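Local atomic coordinates of metallocarboxypeptidase (Trypanosoma cruzi, PDB entry 3DWC), a protein that is a metal-dependent carboxypeptidase of the M32 family, holding a cobalt ion here, and probably releases C-terminal amino acids other than proline from peptides. Residues Thr14-Tyr19 / His54-Ala59; Glu8-Phe13 / Arg85-Ala90; Leu23-Trp28 / Cys240-Glu245. All coordinates share one frame; numbering follows the deposited sequence.

Contact 1. Residues Thr14-Tyr19 / His54-Ala59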
ATOM      1  N   THR B  14       1.588   6.118  20.822  1.00 28.19           N
ATOM      2  CA  THR B  14       0.604   5.369  20.072  1.00 28.29           C
ATOM      3  C   THR B  14       0.160   6.159  18.844  1.00 29.56           C
ATOM      4  O   THR B  14       0.027   5.578  17.783  1.00 30.35           O
ATOM      5  CB  THR B  14      -0.587   4.975  20.964  1.00 29.23           C
ATOM      6  OG1 THR B  14      -0.106   4.052  21.979  1.00 26.72           O
ATOM      7  CG2 THR B  14      -1.742   4.309  20.141  1.00 27.66           C
ATOM      8  N   LYS B  15      -0.032   7.470  18.977  1.00 28.66           N
ATOM      9  CA  LYS B  15      -0.349   8.325  17.835  1.00 29.69           C
ATOM     10  C   LYS B  15       0.724   8.207  16.766  1.00 28.72           C
ATOM     11  O   LYS B  15       0.412   7.920  15.604  1.00 28.75           O
ATOM     12  CB  LYS B  15      -0.522   9.776  18.308  1.00 30.07           C
ATOM     13  CG  LYS B  15      -1.291  10.647  17.407  1.00 32.73           C
ATOM     14  CD  LYS B  15      -1.996  11.782  18.140  1.00 33.79           C
ATOM     15  CE  LYS B  15      -1.024  12.636  18.971  1.00 38.66           C
ATOM     16  NZ  LYS B  15      -1.466  14.088  19.152  1.00 38.25           N
ATOM     17  N   LEU B  16       1.980   8.406  17.167  1.00 27.59           N
ATOM     18  CA  LEU B  16       3.139   8.286  16.272  1.00 27.63           C
ATOM     19  C   LEU B  16       3.243   6.930  15.588  1.00 26.91           C
ATOM     20  O   LEU B  16       3.527   6.864  14.400  1.00 27.18           O
ATOM     21  CB  LEU B  16       4.446   8.567  17.039  1.00 27.43           C
ATOM     22  CG  LEU B  16       4.683  10.018  17.481  1.00 27.60           C
ATOM     23  CD1 LEU B  16       5.889  10.093  18.428  1.00 26.34           C
ATOM     24  CD2 LEU B  16       4.800  11.048  16.234  1.00 24.64           C
ATOM     25  N   TYR B  17       2.993   5.857  16.337  1.00 26.29           N
ATOM     26  CA  TYR B  17       2.956   4.477  15.817  1.00 26.70           C
ATOM     27  C   TYR B  17       1.918   4.372  14.696  1.00 27.63           C
ATOM     28  O   TYR B  17       2.198   3.811  13.630  1.00 27.19           O
ATOM     29  CB  TYR B  17       2.659   3.498  16.959  1.00 27.22           C
ATOM     30  CG  TYR B  17       2.712   2.037  16.609  1.00 26.30           C
ATOM     31  CD1 TYR B  17       3.906   1.360  16.565  1.00 28.35           C
ATOM     32  CD2 TYR B  17       1.547   1.327  16.321  1.00 27.14           C
ATOM     33  CE1 TYR B  17       3.952  -0.020  16.258  1.00 27.97           C
ATOM     34  CE2 TYR B  17       1.584  -0.020  15.977  1.00 28.41           C
ATOM     35  CZ  TYR B  17       2.784  -0.696  15.970  1.00 26.87           C
ATOM     36  OH  TYR B  17       2.831  -2.053  15.638  1.00 28.01           O
ATOM     37  N   ARG B  18       0.768   4.999  14.876  1.00 27.47           N
ATOM     38  CA  ARG B  18      -0.262   4.947  13.852  1.00 28.30           C
ATOM     39  C   ARG B  18       0.132   5.660  12.607  1.00 29.29           C
ATOM     40  O   ARG B  18      -0.146   5.190  11.497  1.00 30.04           O
ATOM     41  CB  ARG B  18      -1.578   5.565  14.331  1.00 28.68           C
ATOM     42  CG  ARG B  18      -2.267   4.884  15.492  1.00 29.07           C
ATOM     43  CD  ARG B  18      -2.158   3.378  15.462  1.00 31.61           C
ATOM     44  NE  ARG B  18      -2.789   2.802  16.669  1.00 28.30           N
ATOM     45  CZ  ARG B  18      -2.792   1.505  16.936  1.00 31.30           C
ATOM     46  NH1 ARG B  18      -2.199   0.665  16.114  1.00 28.55           N
ATOM     47  NH2 ARG B  18      -3.372   1.044  18.049  1.00 31.90           N
ATOM     48  N   TYR B  19       0.768   6.812  12.768  1.00 29.28           N
ATOM     49  CA  TYR B  19       1.230   7.552  11.608  1.00 29.35           C
ATOM     50  C   TYR B  19       2.360   6.783  10.918  1.00 30.08           C
ATOM     51  O   TYR B  19       2.459   6.778   9.690  1.00 29.61           O
ATOM     52  CB  TYR B  19       1.722   8.925  12.014  1.00 30.82           C
ATOM     53  CG  TYR B  19       0.714   9.866  12.664  1.00 30.26           C
ATOM     54  CD1 TYR B  19      -0.590   9.967  12.212  1.00 32.91           C
ATOM     55  CD2 TYR B  19       1.116  10.750  13.672  1.00 32.99           C
ATOM     56  CE1 TYR B  19      -1.518  10.913  12.787  1.00 30.54           C
ATOM     57  CE2 TYR B  19       0.218  11.690  14.233  1.00 33.86           C
ATOM     58  CZ  TYR B  19      -1.105  11.740  13.795  1.00 34.17           C
ATOM     59  OH  TYR B  19      -2.011  12.648  14.366  1.00 36.11           O
ATOM     60  N   HIS B  54       7.309  14.594  12.866  1.00 32.55           N
ATOM     61  CA  HIS B  54       8.366  15.433  13.417  1.00 33.05           C
ATOM     62  C   HIS B  54       7.874  16.544  14.362  1.00 34.07           C
ATOM     63  O   HIS B  54       8.475  16.754  15.430  1.00 35.34           O
ATOM     64  CB  HIS B  54       9.167  16.070  12.297  1.00 32.86           C
ATOM     65  CG  HIS B  54      10.230  17.001  12.784  1.00 33.64           C
ATOM     66  ND1 HIS B  54      11.411  16.553  13.335  1.00 33.11           N
ATOM     67  CD2 HIS B  54      10.294  18.353  12.798  1.00 33.50           C
ATOM     68  CE1 HIS B  54      12.166  17.593  13.646  1.00 33.71           C
ATOM     69  NE2 HIS B  54      11.507  18.695  13.338  1.00 34.12           N
ATOM     70  N   ASP B  55       6.824  17.267  13.959  1.00 34.52           N
ATOM     71  CA  ASP B  55       6.213  18.306  14.781  1.00 34.47           C
ATOM     72  C   ASP B  55       5.593  17.740  16.056  1.00 34.99           C
ATOM     73  O   ASP B  55       5.646  18.371  17.104  1.00 35.20           O
ATOM     74  CB  ASP B  55       5.117  19.037  14.005  1.00 35.27           C
ATOM     75  CG  ASP B  55       5.652  19.868  12.869  1.00 35.78           C
ATOM     76  OD1 ASP B  55       6.876  20.080  12.783  1.00 40.12           O
ATOM     77  OD2 ASP B  55       4.846  20.300  12.037  1.00 38.30           O
ATOM     78  N   THR B  56       5.013  16.548  15.957  1.00 34.54           N
ATOM     79  CA  THR B  56       4.414  15.876  17.094  1.00 34.57           C
ATOM     80  C   THR B  56       5.450  15.524  18.164  1.00 34.70           C
ATOM     81  O   THR B  56       5.261  15.877  19.330  1.00 34.74           O
ATOM     82  CB  THR B  56       3.663  14.613  16.633  1.00 34.52           C
ATOM     83  OG1 THR B  56       2.670  15.005  15.685  1.00 34.05           O
ATOM     84  CG2 THR B  56       2.972  13.912  17.800  1.00 34.27           C
ATOM     85  N   ILE B  57       6.548  14.870  17.772  1.00 34.41           N
ATOM     86  CA  ILE B  57       7.586  14.453  18.747  1.00 34.00           C
ATOM     87  C   ILE B  57       8.453  15.611  19.239  1.00 34.32           C
ATOM     88  O   ILE B  57       9.032  15.518  20.320  1.00 34.50           O
ATOM     89  CB  ILE B  57       8.504  13.293  18.215  1.00 34.20           C
ATOM     90  CG1 ILE B  57       9.102  12.474  19.406  1.00 34.29           C
ATOM     91  CG2 ILE B  57       9.571  13.830  17.296  1.00 33.85           C
ATOM     92  CD1 ILE B  57       9.980  11.258  19.018  1.00 32.37           C
ATOM     93  N   THR B  58       8.534  16.700  18.464  1.00 34.30           N
ATOM     94  CA  THR B  58       9.368  17.843  18.816  1.00 34.03           C
ATOM     95  C   THR B  58       8.602  19.003  19.439  1.00 33.83           C
ATOM     96  O   THR B  58       9.190  20.038  19.699  1.00 33.57           O
ATOM     97  CB  THR B  58      10.170  18.402  17.621  1.00 33.98           C
ATOM     98  OG1 THR B  58       9.272  18.916  16.632  1.00 36.37           O
ATOM     99  CG2 THR B  58      11.104  17.345  17.036  1.00 34.28           C
ATOM    100  N   ALA B  59       7.314  18.851  19.713  1.00 34.04           N
ATOM    101  CA  ALA B  59       6.596  19.935  20.379  1.00 34.57           C
ATOM    102  C   ALA B  59       7.196  20.153  21.778  1.00 34.66           C
ATOM    103  O   ALA B  59       7.678  19.207  22.415  1.00 34.02           O
ATOM    104  CB  ALA B  59       5.095  19.637  20.450  1.00 34.44           C
TER
HETATM  105  O   HOH W   1      -0.539  14.921  16.876  1.00 35.12           O
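Leu-16 spreads its two methyl branches over the last turn of helix 39-57, in a helix-helix contact between that helix and the long N-terminal helix 3-32 of this largely helical M32 carboxypeptidase. The tight part is apolar. CD2 of Leu-16 meets CG2 of Thr-56 at 3.7 Å, the two side chains running past each other in opposite directions, while CD1 of Leu-16 lies 4.1 Å from CG1 of Ile-57, whose chain it crosses at about a right angle. Thr-56 can offer a methyl here because its CG2 stands anti to the backbone N; OG1, beside that N (chi1 -58°), turns back to bond the carbonyl O of His-52 one turn earlier. Ile-57 is buried and also packs on Ala-90 and Glu-94 of helix 78-95.

The other flank is looser and wetter. The ring of Tyr-19 comes no nearer than 4.4 Å, from its CE2 to OG1 of Thr-56, and CE of Lys-15 stays as far from CG2 of Thr-56; both residues pack on Glu-48 of the second subunit. No direct hydrogen bond joins the segments. Instead one water accepts from NZ of Lys-15 at 2.6 Å and makes a weak bond to OG1 of Thr-56, 3.4 Å away.

Contact 2. Residues Glu8-Phe13 / Arg85-Ala90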
ATOM      1  N   GLU B   8       0.379   9.939  29.449  1.00 36.70           N
ATOM      2  CA  GLU B   8       0.187  10.914  28.388  1.00 36.53           C
ATOM      3  C   GLU B   8       1.222  10.706  27.285  1.00 35.56           C
ATOM      4  O   GLU B   8       0.882  10.750  26.125  1.00 35.37           O
ATOM      5  CB  GLU B   8       0.254  12.334  28.938  1.00 37.51           C
ATOM      6  CG  GLU B   8       0.223  13.429  27.864  1.00 39.97           C
ATOM      7  CD  GLU B   8      -1.126  13.559  27.177  1.00 47.48           C
ATOM      8  OE1 GLU B   8      -1.140  13.883  25.953  1.00 52.42           O
ATOM      9  OE2 GLU B   8      -2.159  13.328  27.861  1.00 51.04           O
ATOM     10  N   LEU B   9       2.479  10.460  27.652  1.00 35.28           N
ATOM     11  CA  LEU B   9       3.481  10.067  26.677  1.00 34.45           C
ATOM     12  C   LEU B   9       3.089   8.800  25.926  1.00 34.44           C
ATOM     13  O   LEU B   9       3.293   8.699  24.727  1.00 34.34           O
ATOM     14  CB  LEU B   9       4.862   9.918  27.306  1.00 33.67           C
ATOM     15  CG  LEU B   9       5.566  11.257  27.599  1.00 33.47           C
ATOM     16  CD1 LEU B   9       6.530  11.123  28.770  1.00 30.04           C
ATOM     17  CD2 LEU B   9       6.289  11.816  26.384  1.00 28.58           C
ATOM     18  N   GLU B  10       2.549   7.819  26.625  1.00 34.61           N
ATOM     19  CA  GLU B  10       2.188   6.582  25.971  1.00 34.73           C
ATOM     20  C   GLU B  10       1.230   6.873  24.838  1.00 34.48           C
ATOM     21  O   GLU B  10       1.367   6.338  23.755  1.00 34.35           O
ATOM     22  CB  GLU B  10       1.559   5.593  26.945  1.00 34.03           C
ATOM     23  CG  GLU B  10       2.571   4.808  27.763  1.00 35.90           C
ATOM     24  CD  GLU B  10       1.987   3.518  28.354  1.00 34.97           C
ATOM     25  OE1 GLU B  10       0.759   3.451  28.507  1.00 37.16           O
ATOM     26  OE2 GLU B  10       2.750   2.572  28.663  1.00 33.40           O
ATOM     27  N   ARG B  11       0.240   7.703  25.134  1.00 35.27           N
ATOM     28  CA  ARG B  11      -0.790   8.144  24.180  1.00 35.46           C
ATOM     29  C   ARG B  11      -0.211   8.857  22.951  1.00 34.14           C
ATOM     30  O   ARG B  11      -0.647   8.635  21.817  1.00 33.69           O
ATOM     31  CB  ARG B  11      -1.762   9.078  24.923  1.00 35.63           C
ATOM     32  CG  ARG B  11      -3.015   9.452  24.135  1.00 38.55           C
ATOM     33  CD  ARG B  11      -3.807  10.654  24.781  1.00 41.53           C
ATOM     34  NE  ARG B  11      -3.137  11.936  24.510  1.00 47.39           N
ATOM     35  CZ  ARG B  11      -3.086  12.523  23.303  1.00 49.94           C
ATOM     36  NH1 ARG B  11      -3.683  11.978  22.235  1.00 49.08           N
ATOM     37  NH2 ARG B  11      -2.436  13.678  23.156  1.00 51.36           N
ATOM     38  N   VAL B  12       0.750   9.739  23.187  1.00 33.37           N
ATOM     39  CA  VAL B  12       1.458  10.397  22.108  1.00 32.77           C
ATOM     40  C   VAL B  12       2.186   9.368  21.275  1.00 32.23           C
ATOM     41  O   VAL B  12       2.130   9.420  20.065  1.00 32.97           O
ATOM     42  CB  VAL B  12       2.470  11.421  22.623  1.00 33.03           C
ATOM     43  CG1 VAL B  12       3.326  11.959  21.491  1.00 33.59           C
ATOM     44  CG2 VAL B  12       1.737  12.560  23.341  1.00 31.73           C
ATOM     45  N   PHE B  13       2.826   8.389  21.911  1.00 31.36           N
ATOM     46  CA  PHE B  13       3.633   7.430  21.146  1.00 30.52           C
ATOM     47  C   PHE B  13       2.782   6.433  20.330  1.00 29.27           C
ATOM     48  O   PHE B  13       3.197   5.992  19.270  1.00 28.46           O
ATOM     49  CB  PHE B  13       4.676   6.762  22.053  1.00 30.39           C
ATOM     50  CG  PHE B  13       5.932   7.556  22.158  1.00 31.65           C
ATOM     51  CD1 PHE B  13       6.043   8.590  23.067  1.00 31.38           C
ATOM     52  CD2 PHE B  13       6.982   7.331  21.276  1.00 32.74           C
ATOM     53  CE1 PHE B  13       7.198   9.348  23.156  1.00 31.28           C
ATOM     54  CE2 PHE B  13       8.134   8.110  21.343  1.00 32.13           C
ATOM     55  CZ  PHE B  13       8.229   9.135  22.300  1.00 31.62           C
ATOM     56  N   ARG B  85      12.636   5.223  29.132  1.00 32.32           N
ATOM     57  CA  ARG B  85      13.996   5.294  28.551  1.00 32.57           C
ATOM     58  C   ARG B  85      13.971   5.301  27.011  1.00 31.84           C
ATOM     59  O   ARG B  85      14.674   6.075  26.373  1.00 30.78           O
ATOM     60  CB  ARG B  85      14.846   4.109  29.027  1.00 32.77           C
ATOM     61  CG  ARG B  85      16.319   4.174  28.639  1.00 34.02           C
ATOM     62  CD  ARG B  85      17.032   2.862  28.977  1.00 37.15           C
ATOM     63  NE  ARG B  85      16.448   1.745  28.238  1.00 40.70           N
ATOM     64  CZ  ARG B  85      16.305   0.501  28.692  1.00 40.91           C
ATOM     65  NH1 ARG B  85      16.690   0.161  29.904  1.00 42.42           N
ATOM     66  NH2 ARG B  85      15.751  -0.409  27.906  1.00 40.60           N
ATOM     67  N   GLU B  86      13.161   4.426  26.420  1.00 32.05           N
ATOM     68  CA  GLU B  86      13.124   4.337  24.975  1.00 31.78           C
ATOM     69  C   GLU B  86      12.428   5.558  24.371  1.00 31.78           C
ATOM     70  O   GLU B  86      12.806   6.001  23.292  1.00 31.69           O
ATOM     71  CB  GLU B  86      12.524   3.018  24.530  1.00 31.07           C
ATOM     72  CG  GLU B  86      13.332   1.842  24.975  1.00 32.89           C
ATOM     73  CD  GLU B  86      14.810   1.916  24.573  1.00 34.70           C
ATOM     74  OE1 GLU B  86      15.096   2.285  23.426  1.00 33.51           O
ATOM     75  OE2 GLU B  86      15.670   1.565  25.405  1.00 35.42           O
ATOM     76  N   MET B  87      11.443   6.118  25.081  1.00 31.48           N
ATOM     77  CA  MET B  87      10.803   7.361  24.662  1.00 31.36           C
ATOM     78  C   MET B  87      11.781   8.525  24.595  1.00 31.76           C
ATOM     79  O   MET B  87      11.774   9.276  23.639  1.00 31.01           O
ATOM     80  CB  MET B  87       9.682   7.754  25.647  1.00 31.38           C
ATOM     81  CG  MET B  87       8.449   6.888  25.606  1.00 29.88           C
ATOM     82  SD  MET B  87       7.326   7.300  26.944  1.00 30.88           S
ATOM     83  CE  MET B  87       5.820   6.476  26.349  1.00 30.99           C
ATOM     84  N   ARG B  88      12.572   8.724  25.655  1.00 33.03           N
ATOM     85  CA  ARG B  88      13.611   9.763  25.649  1.00 33.21           C
ATOM     86  C   ARG B  88      14.568   9.597  24.490  1.00 33.81           C
ATOM     87  O   ARG B  88      14.922  10.575  23.836  1.00 33.46           O
ATOM     88  CB  ARG B  88      14.427   9.764  26.944  1.00 33.25           C
ATOM     89  CG  ARG B  88      15.651  10.662  26.877  1.00 33.62           C
ATOM     90  CD  ARG B  88      16.316  10.856  28.233  1.00 34.49           C
ATOM     91  NE  ARG B  88      15.633  11.877  29.021  1.00 36.24           N
ATOM     92  CZ  ARG B  88      15.906  13.173  28.949  1.00 37.38           C
ATOM     93  NH1 ARG B  88      15.242  14.016  29.723  1.00 38.38           N
ATOM     94  NH2 ARG B  88      16.831  13.635  28.104  1.00 37.93           N
ATOM     95  N   ARG B  89      14.999   8.358  24.253  1.00 34.06           N
ATOM     96  CA  ARG B  89      15.876   8.059  23.135  1.00 34.42           C
ATOM     97  C   ARG B  89      15.273   8.468  21.773  1.00 34.32           C
ATOM     98  O   ARG B  89      15.957   9.114  20.983  1.00 32.69           O
ATOM     99  CB  ARG B  89      16.220   6.571  23.117  1.00 34.94           C
ATOM    100  CG  ARG B  89      16.978   6.178  21.883  1.00 36.03           C
ATOM    101  CD  ARG B  89      17.409   4.720  21.886  1.00 37.24           C
ATOM    102  NE  ARG B  89      17.914   4.359  20.546  1.00 41.46           N
ATOM    103  CZ  ARG B  89      19.095   4.763  20.041  1.00 41.46           C
ATOM    104  NH1 ARG B  89      19.927   5.558  20.728  1.00 43.50           N
ATOM    105  NH2 ARG B  89      19.433   4.388  18.829  1.00 42.28           N
ATOM    106  N   ALA B  90      14.027   8.056  21.495  1.00 34.16           N
ATOM    107  CA  ALA B  90      13.351   8.461  20.248  1.00 34.68           C
ATOM    108  C   ALA B  90      13.225   9.981  20.187  1.00 34.75           C
ATOM    109  O   ALA B  90      13.418  10.549  19.144  1.00 34.76           O
ATOM    110  CB  ALA B  90      11.961   7.824  20.111  1.00 34.01           C
TER
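The Phe-13 ring takes Met-87 on one face and the methyl of Ala-90 at its edge. The carbonyl O of Leu-9, one turn earlier in its own helix, lies at the edge too, in plane. CG of Met-87 stands over that face, 3.9 Å from the ring centroid and 20° off the normal, a CH-pi contact displaced toward the CD1-CE1 side of the ring. CB of Ala-90 approaches near the ring plane, 4.0 Å from CE2, so helix 85-90 meets the ring from two directions. SD of Met-87 sits obliquely to the ring, 4.8 Å from the centroid, a Met-aromatic contact.

Met-87 has the largest share of the contact. Its chain is extended beyond CG (chi2 172°), which carries the sulfur and methyl along the CD1 side of Phe-13 and up against the backbone of the partner helix: SD is 3.6 Å from CB of Leu-9, and CE lies 3.5 Å from the backbone N of Glu-10. CE also touches CG of Glu-10, whose carboxylate goes to Lys-7.

No hydrogen bond crosses. The short helical segments run at 53° to each other with axes 11.5 Å apart, bridged by the Met-87 and Phe-13 side chains. Leu-9 also reaches Ile-62, Leu-65 and Ile-66, so helix 60-71 borders this junction between helices 3-32 and 78-95, while Gln-286 from a loop packs on both Phe-13 and Met-87.

Contact 3. Residues Leu23-Trp28 / Cys240-Glu245; sequences LLLADW and CGNSKE
With chi1 at -147° and chi2 at 34°, Asn-242 swings its amide back toward the helix 23-28 although its CB points away from it. OD1 thereby comes to lie against the backbone at Leu-25, 3.2 Å from CA. It is also 3.3 Å from the Leu-25 N, but the angle is too poor for a hydrogen bond, and the approach is one of packing. Leu-25 has CG anti to its own nitrogen (chi1 -175°), which lays the side chain next to that of Asn-242, both pointing the same way, with CD1 3.7 Å from OD1. The other end of the amide, ND2, is held by the carbonyl O of Asp-246.

The contact joins helix 3-32 to the point where the chain turns a corner after strand 240-241, an outer strand of the small mixed sheet. Just before the corner, Gly-241 bonds through its backbone to Arg-248 of strand 246-251; the same arginine makes a cation-pi contact with Trp-28. Cys-240 touches Glu-268, the predicted proton donor or acceptor, and His-271, a cobalt ligand.

Leu-24 packs on the chain at Asn-242 and Ser-243: its CD1 is 3.6 Å from the Asn-242 carbonyl O and 3.7 Å from OG of Ser-243. One water spans the two backbones, donating to O of Leu-24 and accepting from N of Asn-242, each at 2.8 Å.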
ATOM      1  N   LEU B  23       3.338   5.429   6.830  1.00 28.72           N
ATOM      2  CA  LEU B  23       4.628   5.630   6.183  1.00 29.70           C
ATOM      3  C   LEU B  23       5.272   4.321   5.732  1.00 28.80           C
ATOM      4  O   LEU B  23       5.789   4.213   4.637  1.00 28.46           O
ATOM      5  CB  LEU B  23       5.598   6.312   7.161  1.00 30.49           C
ATOM      6  CG  LEU B  23       5.566   7.827   7.244  1.00 35.04           C
ATOM      7  CD1 LEU B  23       6.748   8.302   8.103  1.00 37.81           C
ATOM      8  CD2 LEU B  23       5.622   8.408   5.850  1.00 34.81           C
ATOM      9  N   LEU B  24       5.228   3.335   6.597  1.00 28.87           N
ATOM     10  CA  LEU B  24       5.815   2.029   6.293  1.00 28.28           C
ATOM     11  C   LEU B  24       5.082   1.342   5.112  1.00 27.97           C
ATOM     12  O   LEU B  24       5.680   0.710   4.228  1.00 27.29           O
ATOM     13  CB  LEU B  24       5.750   1.194   7.568  1.00 27.95           C
ATOM     14  CG  LEU B  24       6.715   1.592   8.692  1.00 27.70           C
ATOM     15  CD1 LEU B  24       6.316   0.997  10.046  1.00 29.72           C
ATOM     16  CD2 LEU B  24       8.132   1.140   8.331  1.00 27.32           C
ATOM     17  N   LEU B  25       3.767   1.486   5.087  1.00 28.88           N
ATOM     18  CA  LEU B  25       2.943   0.940   3.983  1.00 28.18           C
ATOM     19  C   LEU B  25       3.300   1.642   2.733  1.00 27.93           C
ATOM     20  O   LEU B  25       3.566   1.004   1.711  1.00 28.73           O
ATOM     21  CB  LEU B  25       1.458   1.152   4.235  1.00 27.82           C
ATOM     22  CG  LEU B  25       0.518   0.493   3.192  1.00 30.01           C
ATOM     23  CD1 LEU B  25       0.699  -1.069   3.245  1.00 28.26           C
ATOM     24  CD2 LEU B  25      -0.965   0.890   3.460  1.00 25.88           C
ATOM     25  N   ALA B  26       3.305   2.969   2.806  1.00 27.14           N
ATOM     26  CA  ALA B  26       3.644   3.822   1.644  1.00 28.01           C
ATOM     27  C   ALA B  26       5.029   3.486   1.100  1.00 28.01           C
ATOM     28  O   ALA B  26       5.238   3.477  -0.103  1.00 29.28           O
ATOM     29  CB  ALA B  26       3.568   5.314   2.031  1.00 25.62           C
ATOM     30  N   ASP B  27       5.965   3.172   1.988  1.00 28.71           N
ATOM     31  CA  ASP B  27       7.338   2.857   1.561  1.00 28.30           C
ATOM     32  C   ASP B  27       7.358   1.472   0.934  1.00 28.78           C
ATOM     33  O   ASP B  27       7.888   1.296  -0.129  1.00 28.97           O
ATOM     34  CB  ASP B  27       8.322   2.978   2.714  1.00 28.83           C
ATOM     35  CG  ASP B  27       9.763   2.820   2.258  1.00 31.69           C
ATOM     36  OD1 ASP B  27      10.218   3.627   1.408  1.00 39.83           O
ATOM     37  OD2 ASP B  27      10.396   1.860   2.670  1.00 36.66           O
ATOM     38  N   TRP B  28       6.730   0.495   1.583  1.00 28.09           N
ATOM     39  CA  TRP B  28       6.624  -0.839   1.011  1.00 28.53           C
ATOM     40  C   TRP B  28       6.037  -0.816  -0.404  1.00 28.66           C
ATOM     41  O   TRP B  28       6.606  -1.403  -1.352  1.00 30.42           O
ATOM     42  CB  TRP B  28       5.834  -1.795   1.971  1.00 29.48           C
ATOM     43  CG  TRP B  28       5.548  -3.117   1.338  1.00 28.96           C
ATOM     44  CD1 TRP B  28       6.348  -4.206   1.342  1.00 30.60           C
ATOM     45  CD2 TRP B  28       4.388  -3.462   0.552  1.00 30.11           C
ATOM     46  NE1 TRP B  28       5.778  -5.221   0.586  1.00 32.35           N
ATOM     47  CE2 TRP B  28       4.581  -4.774   0.075  1.00 31.49           C
ATOM     48  CE3 TRP B  28       3.264  -2.751   0.123  1.00 32.27           C
ATOM     49  CZ2 TRP B  28       3.634  -5.432  -0.730  1.00 32.24           C
ATOM     50  CZ3 TRP B  28       2.328  -3.402  -0.715  1.00 32.25           C
ATOM     51  CH2 TRP B  28       2.528  -4.729  -1.133  1.00 30.94           C
ATOM     52  N   CYS B 240      12.903  -6.408   4.112  1.00 40.23           N
ATOM     53  CA  CYS B 240      11.863  -6.815   5.053  1.00 39.61           C
ATOM     54  C   CYS B 240      11.244  -5.509   5.530  1.00 38.18           C
ATOM     55  O   CYS B 240      11.921  -4.667   6.153  1.00 38.47           O
ATOM     56  CB  CYS B 240      12.510  -7.537   6.251  1.00 38.64           C
ATOM     57  SG  CYS B 240      11.397  -7.993   7.606  1.00 41.63           S
ATOM     58  N   GLY B 241       9.972  -5.312   5.253  1.00 36.79           N
ATOM     59  CA  GLY B 241       9.371  -4.045   5.641  1.00 36.28           C
ATOM     60  C   GLY B 241       7.938  -4.096   6.111  1.00 34.83           C
ATOM     61  O   GLY B 241       7.481  -5.112   6.602  1.00 33.77           O
ATOM     62  N   ASN B 242       7.261  -2.950   5.959  1.00 33.59           N
ATOM     63  CA  ASN B 242       5.970  -2.723   6.526  1.00 33.03           C
ATOM     64  C   ASN B 242       5.971  -2.789   8.054  1.00 33.16           C
ATOM     65  O   ASN B 242       6.910  -2.324   8.662  1.00 33.92           O
ATOM     66  CB  ASN B 242       4.927  -3.643   5.902  1.00 33.04           C
ATOM     67  CG  ASN B 242       3.581  -2.991   5.834  1.00 32.27           C
ATOM     68  OD1 ASN B 242       3.487  -1.783   5.647  1.00 29.35           O
ATOM     69  ND2 ASN B 242       2.533  -3.772   5.988  1.00 29.27           N
ATOM     70  N   SER B 243       4.926  -3.347   8.673  1.00 32.74           N
ATOM     71  CA  SER B 243       4.691  -3.221  10.095  1.00 32.19           C
ATOM     72  C   SER B 243       4.693  -4.582  10.803  1.00 32.28           C
ATOM     73  O   SER B 243       4.560  -5.642  10.170  1.00 33.44           O
ATOM     74  CB  SER B 243       3.335  -2.546  10.291  1.00 32.63           C
ATOM     75  OG  SER B 243       3.372  -1.186   9.885  1.00 33.70           O
ATOM     76  N   LYS B 244       4.866  -4.560  12.112  1.00 31.96           N
ATOM     77  CA  LYS B 244       4.986  -5.809  12.910  1.00 33.05           C
ATOM     78  C   LYS B 244       3.793  -6.765  12.828  1.00 32.60           C
ATOM     79  O   LYS B 244       3.938  -8.002  12.902  1.00 33.30           O
ATOM     80  CB  LYS B 244       5.267  -5.471  14.371  1.00 32.83           C
ATOM     81  CG  LYS B 244       6.627  -4.808  14.570  1.00 34.82           C
ATOM     82  CD  LYS B 244       7.007  -4.796  16.055  1.00 35.73           C
ATOM     83  CE  LYS B 244       7.877  -3.595  16.435  1.00 39.50           C
ATOM     84  NZ  LYS B 244       9.164  -3.575  15.709  1.00 45.03           N
ATOM     85  N   GLU B 245       2.607  -6.190  12.708  1.00 32.88           N
ATOM     86  CA  GLU B 245       1.370  -6.958  12.492  1.00 32.79           C
ATOM     87  C   GLU B 245       1.183  -7.451  11.057  1.00 32.26           C
ATOM     88  O   GLU B 245       0.243  -8.199  10.772  1.00 32.86           O
ATOM     89  CB  GLU B 245       0.134  -6.111  12.892  1.00 33.28           C
ATOM     90  CG  GLU B 245       0.249  -5.451  14.253  1.00 31.89           C
ATOM     91  CD  GLU B 245       0.869  -4.073  14.239  1.00 33.81           C
ATOM     92  OE1 GLU B 245       0.758  -3.421  15.301  1.00 32.94           O
ATOM     93  OE2 GLU B 245       1.467  -3.637  13.204  1.00 29.82           O
TER
HETATM   94  O   HOH W   2       8.142  -0.565   4.805  1.00 16.49           O

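How the contacts relate
All three contacts draw on the N-terminal helix 3-32, taken up in turn at 8-13, 14-19 and 23-28. From 14-19 the chain runs into helix 39-57 and closes contact 1 at 54-59. It goes on to helix 78-95, where 85-90 closes contact 2, so the loop of contact 1 lies wholly within that of contact 2. Contact 3 starts inside both loops and closes only at 240-245, crossing each. Contacts 1 and 2 adjoin, with Ile-57 CD1 3.5 Å from Ala-90 O; Tyr-17 OH and Glu-245 OE1 probably hydrogen-bond between contacts 1 and 3. The helix thus links the N-terminal helices to the small sheet near the metal site.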